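Local coordinates for choline kinase (Streptococcus pneumoniae, PDB 4R78), which probably phosphorylates choline using ATP as the phosphate donor, through a protein kinase-like fold that here holds AMP, at residues 124-129 against 242-247; 140-145 against 218-223; 223-228 against 261-266. All coordinates share one frame; numbering follows the deposited sequence.

Interaction 1. Residues 124-129 against 242-247; sequences TKFDKI and ETFLSH
Phe-244 drives the edge of its ring against one face of Phe-126. The planes stand at 88° and the ring centres lie 5.0 Å apart, a T-shaped (edge-to-face) pair. Phe-244 CD1 is the atom over the middle of the Phe-126 ring, and it comes within 3.7 Å of Phe-126 CG. Phe-244 CB adds an off-centre CH-pi contact, 4.2 Å from the centre of the Phe-126 ring. The Phe-244 ring reaches this place because its CG is anti to the backbone N (chi1 -168°). The next atom on the same edge, Phe-244 CE1, meets Ile-129 CG2 at 3.8 Å. One ring edge therefore packs on two residues of the first helical turn of 126-137. Thr-243 CG2 lies near the plane of the Phe-126 ring, at its edge, 4.2 Å from Phe-126 CD2.

The contact joins the start of helix 126-137 to helix 238-248 in the mainly helical lobe of the protein kinase-like fold. Lys-125 is the N-cap residue, and its O accepts from the backbone N of both Lys-128 and Ile-129. The ring of Phe-236 also meets Phe-126. Phe-244 packs further on Leu-230, Ala-130 and Leu-133, so it sits among three helices.

His-247 closes the exposed margin through water. One water donates to Phe-126 O at 3.3 Å. The same water lies in the plane of the imidazole, 2.6 Å from His-247 ND1.

Interaction 2. Residues 140-145 against 218-223; sequences AKELRG and SSMNDP
Met-220 N donates to Gly-145 O at 2.9 Å, with a nearly straight N-H...O angle of 164°. The donor stands above the carbonyl plane, 40° out of it. Ser-219 OG lies 3.0 Å from the same Gly-145 O. Gly-145 has a positive phi of 118°, a backbone shape that suits a residue without a side chain.

Met-220 turns its side chain back along the other segment. Its chain is bent at chi2 and chi3, which brings SD beside the backbone of Leu-143. Leu-143 N makes a weak hydrogen bond to Met-220 SD at 3.4 Å. Leu-143 CB packs on Met-220 SD at 3.8 Å, and Leu-143 CD1 reaches Ser-219 N at 3.6 Å. The methyl CE of Met-220 ends 3.7 Å from Glu-142 OE1. That carboxylate is paired with Arg-190, while Ser-218 OG bonds to Glu-80 of helix 77-87.

Backbone bonds place the 218-223 segment between two neighbours. Met-220 pairs with Phe-147, and Ser-219 and Asn-221 pair with Cys-193 and Lys-191 of strand 191-193. Asp-222 OD1 caps Met-224 N at the start of helix 223-233. In this protein kinase-like fold, the segment is part of the connection from the AMP-pocket residue Asp-214 to that helix. It probably corresponds to the end of the activation segment of protein kinases, where it leads into helix F.

Interaction 3. Residues 223-228 against 261-266; sequences PMWDLA and AIYKIL
Aromatic packing is led by Trp-225 and Tyr-263. Their rings meet obliquely, with planes at 62° and the six-membered ring of Trp-225 centred 5.8 Å from that of Tyr-263. Trp-225 CE3 touches Tyr-263 CD1 at 3.6 Å, and Tyr-263 CD1 lies near the indole plane, at its edge. Trp-225 CB sits over one face of the phenol, offset toward its rim. The indole CG is anti to the backbone N (chi1 172°), which sends the Trp-225 side chain across that of Tyr-263. Tyr-263 CD2 also presses on the backbone, 3.5 Å from Trp-225 N.

The axes of helical segments 223-228 and 261-266 approach to 8.2 Å and cross at -69°. They pack in the large lobe of the kinase-like fold. Helix 223-233 is probably the counterpart of helix F of protein kinases. As in those enzymes, Asp-226 bonds to backbone N atoms of what is probably the catalytic-loop motif, OD2 to His-194 N and OD1 to Ile-195 N. It also bonds to His-137.

Other apolar contacts lie around this pair. Met-224 CB lies at the edge of the phenol, in its plane, 4.0 Å from Tyr-263 CD2. Ala-228 CB meets Tyr-263 CB at 3.7 Å and Lys-264 CG at 3.9 Å. Trp-225 CZ3 reaches Leu-266 CB at 4.2 Å.

Of the polar ends, Trp-225 NE1 donates to Ile-195 O, and Lys-264 NZ forms a salt bridge with Glu-241.

Overall arrangement
Interaction 3 touches both of the others. It shares Pro-223 with interaction 2, where the corner segment runs into helix 223-233, and Asp-222 CB lies 3.4 Å from Tyr-263 OH. Their centres are about 15 Å apart. Interaction 1 joins it through Leu-245 CD2 and Leu-227 CD2, 3.3 Å apart, with centres about 17 Å apart. Interactions 1 and 2 do not touch; their nearest atoms are about 8 Å apart. In the chain, interaction 2 is nested inside the loop that interaction 1 closes. Neither reaches the nucleotide: the side chains of Ile-129 and Ser-218 lie about 13 and 14 Å from the bound AMP.

Interaction 1. Residues 124-129 against 242-247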
loop_
_atom_site.group_PDB
_atom_site.type_symbol
_atom_site.label_atom_id
_atom_site.label_comp_id
_atom_site.label_asym_id
_atom_site.label_seq_id
_atom_site.Cartn_x
_atom_site.Cartn_y
_atom_site.Cartn_z
ATOM N N THR A 124 -18.384 7.991 0.984
ATOM C CA THR A 124 -19.768 7.555 1.159
ATOM C C THR A 124 -19.883 6.222 1.901
ATOM O O THR A 124 -20.995 5.763 2.176
ATOM C CB THR A 124 -20.520 7.434 -0.195
ATOM O OG1 THR A 124 -19.953 6.372 -0.979
ATOM C CG2 THR A 124 -20.458 8.744 -0.977
ATOM N N LYS A 125 -18.746 5.609 2.233
ATOM C CA LYS A 125 -18.744 4.226 2.723
ATOM C C LYS A 125 -18.027 4.009 4.056
ATOM O O LYS A 125 -17.479 2.928 4.306
ATOM C CB LYS A 125 -18.172 3.295 1.654
ATOM C CG LYS A 125 -19.049 3.198 0.414
ATOM C CD LYS A 125 -18.317 2.517 -0.720
ATOM C CE LYS A 125 -19.087 2.637 -2.033
ATOM N NZ LYS A 125 -20.359 1.853 -2.043
ATOM N N PHE A 126 -18.058 5.025 4.915
ATOM C CA PHE A 126 -17.476 4.928 6.260
ATOM C C PHE A 126 -18.129 3.807 7.063
ATOM O O PHE A 126 -17.471 3.164 7.883
ATOM C CB PHE A 126 -17.637 6.252 7.018
ATOM C CG PHE A 126 -16.691 7.345 6.579
ATOM C CD1 PHE A 126 -15.933 7.231 5.414
ATOM C CD2 PHE A 126 -16.591 8.520 7.325
ATOM C CE1 PHE A 126 -15.073 8.256 5.016
ATOM C CE2 PHE A 126 -15.741 9.549 6.932
ATOM C CZ PHE A 126 -14.982 9.416 5.778
ATOM N N ASP A 127 -19.421 3.575 6.820
ATOM C CA ASP A 127 -20.161 2.517 7.511
ATOM C C ASP A 127 -19.570 1.126 7.266
ATOM O O ASP A 127 -19.728 0.228 8.098
ATOM C CB ASP A 127 -21.660 2.561 7.156
ATOM C CG ASP A 127 -21.937 2.248 5.688
ATOM O OD1 ASP A 127 -21.107 2.590 4.821
ATOM O OD2 ASP A 127 -23.003 1.660 5.401
ATOM N N LYS A 128 -18.890 0.963 6.133
ATOM C CA LYS A 128 -18.202 -0.285 5.792
ATOM C C LYS A 128 -16.707 -0.224 6.095
ATOM O O LYS A 128 -16.120 -1.208 6.550
ATOM C CB LYS A 128 -18.379 -0.621 4.307
ATOM C CG LYS A 128 -19.782 -1.011 3.883
ATOM C CD LYS A 128 -19.788 -1.399 2.411
ATOM C CE LYS A 128 -21.158 -1.872 1.947
ATOM N NZ LYS A 128 -21.126 -2.286 0.511
ATOM N N ILE A 129 -16.086 0.922 5.828
ATOM C CA ILE A 129 -14.625 1.017 5.887
ATOM C C ILE A 129 -14.080 1.100 7.311
ATOM O O ILE A 129 -13.030 0.524 7.603
ATOM C CB ILE A 129 -14.075 2.130 4.963
ATOM C CG1 ILE A 129 -14.383 1.763 3.508
ATOM C CG2 ILE A 129 -12.562 2.298 5.131
ATOM C CD1 ILE A 129 -14.435 2.925 2.565
ATOM N N GLU A 242 -12.743 13.559 11.514
ATOM C CA GLU A 242 -13.435 13.457 12.801
ATOM C C GLU A 242 -14.560 12.427 12.778
ATOM O O GLU A 242 -14.703 11.632 13.715
ATOM C CB GLU A 242 -13.950 14.829 13.248
ATOM C CG GLU A 242 -12.838 15.783 13.662
ATOM C CD GLU A 242 -11.902 15.180 14.701
ATOM O OE1 GLU A 242 -12.325 15.027 15.869
ATOM O OE2 GLU A 242 -10.744 14.862 14.346
ATOM N N THR A 243 -15.341 12.426 11.700
ATOM C CA THR A 243 -16.437 11.478 11.548
ATOM C C THR A 243 -15.901 10.052 11.439
ATOM O O THR A 243 -16.413 9.148 12.097
ATOM C CB THR A 243 -17.339 11.838 10.340
ATOM O OG1 THR A 243 -17.872 13.155 10.529
ATOM C CG2 THR A 243 -18.490 10.853 10.191
ATOM N N PHE A 244 -14.863 9.853 10.629
ATOM C CA PHE A 244 -14.284 8.524 10.500
ATOM C C PHE A 244 -13.719 8.020 11.824
ATOM O O PHE A 244 -13.942 6.868 12.193
ATOM C CB PHE A 244 -13.213 8.455 9.409
ATOM C CG PHE A 244 -12.809 7.048 9.073
ATOM C CD1 PHE A 244 -13.459 6.351 8.053
ATOM C CD2 PHE A 244 -11.815 6.395 9.804
ATOM C CE1 PHE A 244 -13.112 5.035 7.758
ATOM C CE2 PHE A 244 -11.463 5.074 9.512
ATOM C CZ PHE A 244 -12.108 4.401 8.492
ATOM N N LEU A 245 -12.989 8.880 12.527
ATOM C CA LEU A 245 -12.415 8.509 13.818
ATOM C C LEU A 245 -13.495 8.134 14.828
ATOM O O LEU A 245 -13.328 7.183 15.590
ATOM C CB LEU A 245 -11.509 9.615 14.361
ATOM C CG LEU A 245 -10.222 9.889 13.571
ATOM C CD1 LEU A 245 -9.508 11.126 14.090
ATOM C CD2 LEU A 245 -9.293 8.682 13.584
ATOM N N SER A 246 -14.609 8.865 14.819
ATOM C CA SER A 246 -15.726 8.536 15.702
ATOM C C SER A 246 -16.247 7.116 15.464
ATOM O O SER A 246 -16.512 6.383 16.419
ATOM C CB SER A 246 -16.854 9.555 15.560
ATOM O OG SER A 246 -17.877 9.287 16.500
ATOM N N HIS A 247 -16.376 6.739 14.191
ATOM C CA HIS A 247 -16.785 5.391 13.793
ATOM C C HIS A 247 -15.733 4.330 14.162
ATOM O O HIS A 247 -16.069 3.244 14.631
ATOM C CB HIS A 247 -17.013 5.339 12.277
ATOM C CG HIS A 247 -18.288 5.977 11.818
ATOM N ND1 HIS A 247 -19.279 5.268 11.174
ATOM C CD2 HIS A 247 -18.724 7.257 11.883
ATOM C CE1 HIS A 247 -20.276 6.081 10.872
ATOM N NE2 HIS A 247 -19.966 7.293 11.294
HETATM O O HOH W 1 -18.942 2.752 10.769
#

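Interaction 2. Residues 140-145 against 218-223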
loop_
_atom_site.group_PDB
_atom_site.type_symbol
_atom_site.label_atom_id
_atom_site.label_comp_id
_atom_site.label_asym_id
_atom_site.label_seq_id
_atom_site.Cartn_x
_atom_site.Cartn_y
_atom_site.Cartn_z
ATOM N N ALA A 140 -5.432 -9.531 16.103
ATOM C CA ALA A 140 -4.462 -10.227 16.961
ATOM C C ALA A 140 -3.446 -11.057 16.171
ATOM O O ALA A 140 -2.675 -11.824 16.752
ATOM C CB ALA A 140 -5.169 -11.089 18.023
ATOM N N LYS A 141 -3.436 -10.886 14.848
ATOM C CA LYS A 141 -2.523 -11.635 13.993
ATOM C C LYS A 141 -1.128 -11.040 14.048
ATOM O O LYS A 141 -0.964 -9.813 14.056
ATOM C CB LYS A 141 -3.042 -11.686 12.552
ATOM C CG LYS A 141 -4.338 -12.470 12.417
ATOM C CD LYS A 141 -4.908 -12.421 11.015
ATOM C CE LYS A 141 -6.125 -13.339 10.899
ATOM N NZ LYS A 141 -5.801 -14.799 10.953
ATOM N N GLU A 142 -0.132 -11.920 14.106
ATOM C CA GLU A 142 1.263 -11.521 14.146
ATOM C C GLU A 142 1.868 -11.656 12.753
ATOM O O GLU A 142 2.371 -12.717 12.369
ATOM C CB GLU A 142 2.029 -12.366 15.170
ATOM C CG GLU A 142 1.609 -12.120 16.622
ATOM C CD GLU A 142 2.101 -10.788 17.172
ATOM O OE1 GLU A 142 3.200 -10.339 16.774
ATOM O OE2 GLU A 142 1.387 -10.195 18.012
ATOM N N LEU A 143 1.793 -10.569 11.993
ATOM C CA LEU A 143 2.342 -10.536 10.644
ATOM C C LEU A 143 3.853 -10.648 10.686
ATOM O O LEU A 143 4.492 -10.270 11.675
ATOM C CB LEU A 143 1.969 -9.230 9.931
ATOM C CG LEU A 143 0.489 -8.852 9.805
ATOM C CD1 LEU A 143 0.329 -7.601 8.953
ATOM C CD2 LEU A 143 -0.342 -10.000 9.247
ATOM N N ARG A 144 4.421 -11.178 9.610
ATOM C CA ARG A 144 5.855 -11.113 9.412
ATOM C C ARG A 144 6.209 -9.752 8.831
ATOM O O ARG A 144 5.616 -9.311 7.841
ATOM C CB ARG A 144 6.334 -12.251 8.515
ATOM C CG ARG A 144 6.512 -13.556 9.277
ATOM C CD ARG A 144 6.937 -14.708 8.375
ATOM N NE ARG A 144 8.119 -14.384 7.582
ATOM C CZ ARG A 144 8.801 -15.262 6.851
ATOM N NH1 ARG A 144 8.433 -16.540 6.816
ATOM N NH2 ARG A 144 9.859 -14.862 6.156
ATOM N N GLY A 145 7.166 -9.093 9.470
ATOM C CA GLY A 145 7.558 -7.743 9.105
ATOM C C GLY A 145 7.310 -6.781 10.248
ATOM O O GLY A 145 6.229 -6.764 10.842
ATOM N N SER A 218 2.098 -4.901 3.891
ATOM C CA SER A 218 1.552 -5.222 5.216
ATOM C C SER A 218 2.641 -5.633 6.208
ATOM O O SER A 218 3.597 -6.342 5.866
ATOM C CB SER A 218 0.434 -6.275 5.142
ATOM O OG SER A 218 0.934 -7.576 4.858
ATOM N N SER A 219 2.484 -5.170 7.443
ATOM C CA SER A 219 3.537 -5.265 8.434
ATOM C C SER A 219 2.968 -4.916 9.795
ATOM O O SER A 219 1.886 -4.325 9.893
ATOM C CB SER A 219 4.655 -4.277 8.082
ATOM O OG SER A 219 5.789 -4.468 8.900
ATOM N N MET A 220 3.693 -5.289 10.845
ATOM C CA MET A 220 3.358 -4.830 12.189
ATOM C C MET A 220 3.785 -3.373 12.336
ATOM O O MET A 220 4.931 -3.013 12.041
ATOM C CB MET A 220 4.022 -5.702 13.255
ATOM C CG MET A 220 3.664 -7.179 13.156
ATOM S SD MET A 220 1.902 -7.494 13.327
ATOM C CE MET A 220 1.726 -7.362 15.110
ATOM N N ASN A 221 2.850 -2.538 12.787
ATOM C CA ASN A 221 3.061 -1.092 12.888
ATOM C C ASN A 221 2.047 -0.474 13.847
ATOM O O ASN A 221 1.170 -1.164 14.375
ATOM C CB ASN A 221 2.946 -0.450 11.496
ATOM C CG ASN A 221 3.664 0.894 11.389
ATOM O OD1 ASN A 221 4.301 1.364 12.328
ATOM N ND2 ASN A 221 3.559 1.516 10.220
ATOM N N ASP A 222 2.177 0.828 14.087
ATOM C CA ASP A 222 1.171 1.554 14.841
ATOM C C ASP A 222 -0.052 1.768 13.944
ATOM O O ASP A 222 0.090 2.251 12.823
ATOM C CB ASP A 222 1.733 2.894 15.319
ATOM C CG ASP A 222 0.862 3.542 16.369
ATOM O OD1 ASP A 222 -0.273 3.942 16.034
ATOM O OD2 ASP A 222 1.311 3.644 17.530
ATOM N N PRO A 223 -1.258 1.395 14.422
ATOM C CA PRO A 223 -2.449 1.582 13.591
ATOM C C PRO A 223 -2.688 3.012 13.096
ATOM O O PRO A 223 -3.345 3.194 12.065
ATOM C CB PRO A 223 -3.586 1.141 14.513
ATOM C CG PRO A 223 -2.965 0.089 15.338
ATOM C CD PRO A 223 -1.575 0.615 15.634
#

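Interaction 3. Residues 223-228 against 261-266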
loop_
_atom_site.group_PDB
_atom_site.type_symbol
_atom_site.label_atom_id
_atom_site.label_comp_id
_atom_site.label_asym_id
_atom_site.label_seq_id
_atom_site.Cartn_x
_atom_site.Cartn_y
_atom_site.Cartn_z
ATOM N N PRO A 223 -1.258 1.395 14.422
ATOM C CA PRO A 223 -2.449 1.582 13.591
ATOM C C PRO A 223 -2.688 3.012 13.096
ATOM O O PRO A 223 -3.345 3.194 12.065
ATOM C CB PRO A 223 -3.586 1.141 14.513
ATOM C CG PRO A 223 -2.965 0.089 15.338
ATOM C CD PRO A 223 -1.575 0.615 15.634
ATOM N N MET A 224 -2.152 4.010 13.797
ATOM C CA MET A 224 -2.308 5.390 13.345
ATOM C C MET A 224 -1.611 5.652 12.005
ATOM O O MET A 224 -1.956 6.598 11.304
ATOM C CB MET A 224 -1.880 6.398 14.418
ATOM C CG MET A 224 -2.785 6.444 15.655
ATOM S SD MET A 224 -4.548 6.666 15.302
ATOM C CE MET A 224 -5.136 4.977 15.424
ATOM N N TRP A 225 -0.659 4.792 11.637
ATOM C CA TRP A 225 -0.079 4.844 10.293
ATOM C C TRP A 225 -1.170 4.606 9.248
ATOM O O TRP A 225 -1.276 5.343 8.262
ATOM C CB TRP A 225 1.038 3.804 10.135
ATOM C CG TRP A 225 1.544 3.685 8.723
ATOM C CD1 TRP A 225 0.935 3.029 7.689
ATOM C CD2 TRP A 225 2.757 4.235 8.190
ATOM N NE1 TRP A 225 1.687 3.140 6.548
ATOM C CE2 TRP A 225 2.810 3.874 6.822
ATOM C CE3 TRP A 225 3.796 5.006 8.729
ATOM C CZ2 TRP A 225 3.868 4.246 5.986
ATOM C CZ3 TRP A 225 4.854 5.376 7.894
ATOM C CH2 TRP A 225 4.874 4.999 6.536
ATOM N N ASP A 226 -1.973 3.564 9.463
ATOM C CA ASP A 226 -3.049 3.230 8.531
ATOM C C ASP A 226 -4.094 4.343 8.445
ATOM O O ASP A 226 -4.573 4.672 7.356
ATOM C CB ASP A 226 -3.713 1.905 8.907
ATOM C CG ASP A 226 -2.986 0.692 8.347
ATOM O OD1 ASP A 226 -1.968 0.853 7.634
ATOM O OD2 ASP A 226 -3.452 -0.428 8.628
ATOM N N LEU A 227 -4.442 4.925 9.590
ATOM C CA LEU A 227 -5.395 6.024 9.599
ATOM C C LEU A 227 -4.845 7.239 8.846
ATOM O O LEU A 227 -5.549 7.834 8.025
ATOM C CB LEU A 227 -5.815 6.382 11.028
ATOM C CG LEU A 227 -6.958 5.549 11.621
ATOM C CD1 LEU A 227 -6.644 4.058 11.751
ATOM C CD2 LEU A 227 -7.357 6.105 12.954
ATOM N N ALA A 228 -3.579 7.571 9.096
ATOM C CA ALA A 228 -2.910 8.645 8.366
ATOM C C ALA A 228 -2.951 8.417 6.859
ATOM O O ALA A 228 -3.244 9.339 6.102
ATOM C CB ALA A 228 -1.482 8.818 8.852
ATOM N N ALA A 261 -0.836 12.898 12.573
ATOM C CA ALA A 261 -0.139 14.030 11.967
ATOM C C ALA A 261 1.314 13.677 11.630
ATOM O O ALA A 261 1.811 14.011 10.551
ATOM C CB ALA A 261 -0.204 15.249 12.885
ATOM N N ILE A 262 1.982 12.991 12.555
ATOM C CA ILE A 262 3.369 12.570 12.363
ATOM C C ILE A 262 3.506 11.562 11.219
ATOM O O ILE A 262 4.391 11.698 10.370
ATOM C CB ILE A 262 3.986 12.025 13.678
ATOM C CG1 ILE A 262 4.148 13.172 14.685
ATOM C CG2 ILE A 262 5.326 11.341 13.410
ATOM C CD1 ILE A 262 4.441 12.744 16.119
ATOM N N TYR A 263 2.624 10.568 11.184
ATOM C CA TYR A 263 2.692 9.544 10.145
ATOM C C TYR A 263 2.385 10.073 8.747
ATOM O O TYR A 263 2.941 9.571 7.776
ATOM C CB TYR A 263 1.844 8.315 10.497
ATOM C CG TYR A 263 2.432 7.505 11.636
ATOM C CD1 TYR A 263 3.774 7.121 11.617
ATOM C CD2 TYR A 263 1.650 7.117 12.723
ATOM C CE1 TYR A 263 4.329 6.385 12.657
ATOM C CE2 TYR A 263 2.197 6.374 13.774
ATOM C CZ TYR A 263 3.534 6.012 13.727
ATOM O OH TYR A 263 4.088 5.280 14.752
ATOM N N LYS A 264 1.551 11.110 8.652
ATOM C CA LYS A 264 1.322 11.787 7.368
ATOM C C LYS A 264 2.642 12.333 6.813
ATOM O O LYS A 264 2.933 12.174 5.633
ATOM C CB LYS A 264 0.298 12.922 7.512
ATOM C CG LYS A 264 -1.154 12.472 7.647
ATOM C CD LYS A 264 -2.060 13.689 7.753
ATOM C CE LYS A 264 -3.528 13.309 7.822
ATOM N NZ LYS A 264 -4.359 14.500 8.171
ATOM N N ILE A 265 3.442 12.965 7.673
ATOM C CA ILE A 265 4.739 13.508 7.262
ATOM C C ILE A 265 5.696 12.397 6.832
ATOM O O ILE A 265 6.386 12.518 5.815
ATOM C CB ILE A 265 5.383 14.365 8.385
ATOM C CG1 ILE A 265 4.534 15.611 8.660
ATOM C CG2 ILE A 265 6.811 14.779 8.012
ATOM C CD1 ILE A 265 4.811 16.254 10.008
ATOM N N LEU A 266 5.717 11.309 7.598
ATOM C CA LEU A 266 6.597 10.190 7.287
ATOM C C LEU A 266 6.209 9.536 5.968
ATOM O O LEU A 266 7.075 9.155 5.189
ATOM C CB LEU A 266 6.605 9.163 8.423
ATOM C CG LEU A 266 7.226 9.596 9.754
ATOM C CD1 LEU A 266 7.198 8.455 10.741
ATOM C CD2 LEU A 266 8.648 10.072 9.560
#